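Local structure of ribonuclease VapC5 (Mycobacterium tuberculosis, 3DBO) at residues 117-122 and 134-139. The protein is the probable toxin of a type II toxin-antitoxin pair with VapB5, a magnesium-dependent PIN-domain ribonuclease whose limited RNA-cleaving activity is seen in the VapC5-VapB5 complex. Numbering follows the deposited sequence.
Sequences WIAAVA and DDFAAL
The methyl group of Ala-119 meets both Phe-136 and Leu-139, joining one turn of a helix to the loop at residues 134-139 through apolar contacts. Its CB reaches the phenyl ring at the edge, close to the ring plane, and lies 4.0 Å from Phe-136 CE1 and equally near CD1 of that ring. One branch of the leucine fork, Leu-139 CD1, approaches the same methyl at 3.7 Å, the closest approach between the two segments. A second, looser contact is made one residue earlier in the helix, where Ile-118 CG2 stands 4.2 Å from Phe-136 CZ at the far end of the ring. The two side chains cross at about a right angle, and the CG2 methyl, anti to the backbone N of Ile-118, is the branch that meets the ring.

Phe-136 and Leu-139 can act together because the loop turns between them: Leu-139 N donates to Phe-136 O at 3.0 Å, in a short 3-10 turn that brings both side chains to the same helix. Both leave the backbone with CG anti to the carbonyl carbon (chi1 -69° in Phe-136 and -71° in Leu-139) and extend toward Ala-119. All four touching residues are buried.

The phenyl side chain also touches Asp-26 and lies near Asp-115, both predicted magnesium ligands, so the contact borders the probable metal site of the PIN domain. Asp-135, just before Phe-136 in the loop, accepts a hydrogen bond at OD2 from Arg-112 N, just ahead of helix 113-124. Around this contact, Phe-136 rests on Val-129 and Thr-131 of strand 129-131, Leu-139 on Leu-104 of helix 91-107, and Ile-118 on Val-53 and Thr-54 of helix 52-64.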
loop_
_atom_site.group_PDB
_atom_site.type_symbol
_atom_site.label_atom_id
_atom_site.label_comp_id
_atom_site.label_asym_id
_atom_site.label_seq_id
_atom_site.Cartn_x
_atom_site.Cartn_y
_atom_site.Cartn_z
ATOM N N TRP B 117 -1.036 -8.951 3.401
ATOM C CA TRP B 117 -1.777 -8.245 4.461
ATOM C C TRP B 117 -2.543 -7.026 3.924
ATOM O O TRP B 117 -3.695 -6.817 4.257
ATOM C CB TRP B 117 -0.843 -7.851 5.632
ATOM C CG TRP B 117 -0.442 -9.032 6.510
ATOM C CD1 TRP B 117 0.805 -9.562 6.687
ATOM C CD2 TRP B 117 -1.323 -9.783 7.347
ATOM N NE1 TRP B 117 0.752 -10.624 7.603
ATOM C CE2 TRP B 117 -0.551 -10.777 8.003
ATOM C CE3 TRP B 117 -2.704 -9.724 7.588
ATOM C CZ2 TRP B 117 -1.120 -11.710 8.898
ATOM C CZ3 TRP B 117 -3.276 -10.665 8.484
ATOM C CH2 TRP B 117 -2.471 -11.622 9.133
ATOM N N ILE B 118 -1.901 -6.230 3.081
ATOM C CA ILE B 118 -2.586 -5.106 2.445
ATOM C C ILE B 118 -3.805 -5.566 1.638
ATOM O O ILE B 118 -4.908 -5.039 1.831
ATOM C CB ILE B 118 -1.623 -4.275 1.584
ATOM C CG1 ILE B 118 -0.604 -3.570 2.499
ATOM C CG2 ILE B 118 -2.402 -3.197 0.790
ATOM C CD1 ILE B 118 0.604 -2.989 1.708
ATOM N N ALA B 119 -3.599 -6.560 0.770
ATOM C CA ALA B 119 -4.666 -7.114 -0.059
ATOM C C ALA B 119 -5.775 -7.707 0.812
ATOM O O ALA B 119 -6.958 -7.533 0.508
ATOM C CB ALA B 119 -4.111 -8.170 -0.992
ATOM N N ALA B 120 -5.395 -8.370 1.915
ATOM C CA ALA B 120 -6.391 -8.933 2.841
ATOM C C ALA B 120 -7.264 -7.849 3.467
ATOM O O ALA B 120 -8.487 -7.985 3.553
ATOM C CB ALA B 120 -5.703 -9.812 3.931
ATOM N N VAL B 121 -6.640 -6.767 3.913
ATOM C CA VAL B 121 -7.379 -5.649 4.475
ATOM C C VAL B 121 -8.365 -5.061 3.444
ATOM O O VAL B 121 -9.574 -4.904 3.727
ATOM C CB VAL B 121 -6.397 -4.551 5.007
ATOM C CG1 VAL B 121 -7.130 -3.211 5.302
ATOM C CG2 VAL B 121 -5.654 -5.071 6.274
ATOM N N ALA B 122 -7.852 -4.741 2.259
ATOM C CA ALA B 122 -8.700 -4.185 1.208
ATOM C C ALA B 122 -9.843 -5.132 0.829
ATOM O O ALA B 122 -11.021 -4.712 0.832
ATOM C CB ALA B 122 -7.845 -3.808 -0.032
ATOM N N ASP B 134 4.103 -4.144 -9.209
ATOM C CA ASP B 134 3.553 -5.343 -9.871
ATOM C C ASP B 134 3.280 -6.573 -9.002
ATOM O O ASP B 134 3.117 -7.676 -9.528
ATOM C CB ASP B 134 4.414 -5.737 -11.095
ATOM C CG ASP B 134 5.809 -6.260 -10.725
ATOM O OD1 ASP B 134 6.188 -6.292 -9.520
ATOM O OD2 ASP B 134 6.545 -6.647 -11.669
ATOM N N ASP B 135 3.212 -6.392 -7.684
ATOM C CA ASP B 135 3.178 -7.529 -6.764
ATOM C C ASP B 135 1.814 -8.192 -6.605
ATOM O O ASP B 135 1.724 -9.374 -6.269
ATOM C CB ASP B 135 3.698 -7.130 -5.380
ATOM C CG ASP B 135 4.011 -8.345 -4.490
ATOM O OD1 ASP B 135 4.318 -9.443 -5.016
ATOM O OD2 ASP B 135 3.971 -8.199 -3.252
ATOM N N PHE B 136 0.757 -7.433 -6.807
ATOM C CA PHE B 136 -0.572 -7.919 -6.449
ATOM C C PHE B 136 -1.176 -8.727 -7.583
ATOM O O PHE B 136 -2.220 -9.356 -7.429
ATOM C CB PHE B 136 -1.451 -6.740 -6.089
ATOM C CG PHE B 136 -1.055 -6.058 -4.817
ATOM C CD1 PHE B 136 -1.590 -6.475 -3.602
ATOM C CD2 PHE B 136 -0.141 -5.011 -4.819
ATOM C CE1 PHE B 136 -1.235 -5.845 -2.425
ATOM C CE2 PHE B 136 0.234 -4.389 -3.633
ATOM C CZ PHE B 136 -0.328 -4.797 -2.431
ATOM N N ALA B 137 -0.482 -8.715 -8.722
ATOM C CA ALA B 137 -0.883 -9.421 -9.944
ATOM C C ALA B 137 -1.237 -10.869 -9.729
ATOM O O ALA B 137 -2.194 -11.370 -10.320
ATOM C CB ALA B 137 0.216 -9.312 -10.994
ATOM N N ALA B 138 -0.488 -11.550 -8.865
ATOM C CA ALA B 138 -0.723 -12.961 -8.602
ATOM C C ALA B 138 -2.116 -13.283 -8.042
ATOM O O ALA B 138 -2.544 -14.424 -8.076
ATOM C CB ALA B 138 0.333 -13.487 -7.653
ATOM N N LEU B 139 -2.789 -12.284 -7.500
ATOM C CA LEU B 139 -4.094 -12.456 -6.862
ATOM C C LEU B 139 -5.297 -12.163 -7.769
ATOM O O LEU B 139 -6.450 -12.304 -7.346
ATOM C CB LEU B 139 -4.163 -11.553 -5.633
ATOM C CG LEU B 139 -3.297 -11.976 -4.444
ATOM C CD1 LEU B 139 -3.185 -10.844 -3.446
ATOM C CD2 LEU B 139 -3.949 -13.180 -3.795
#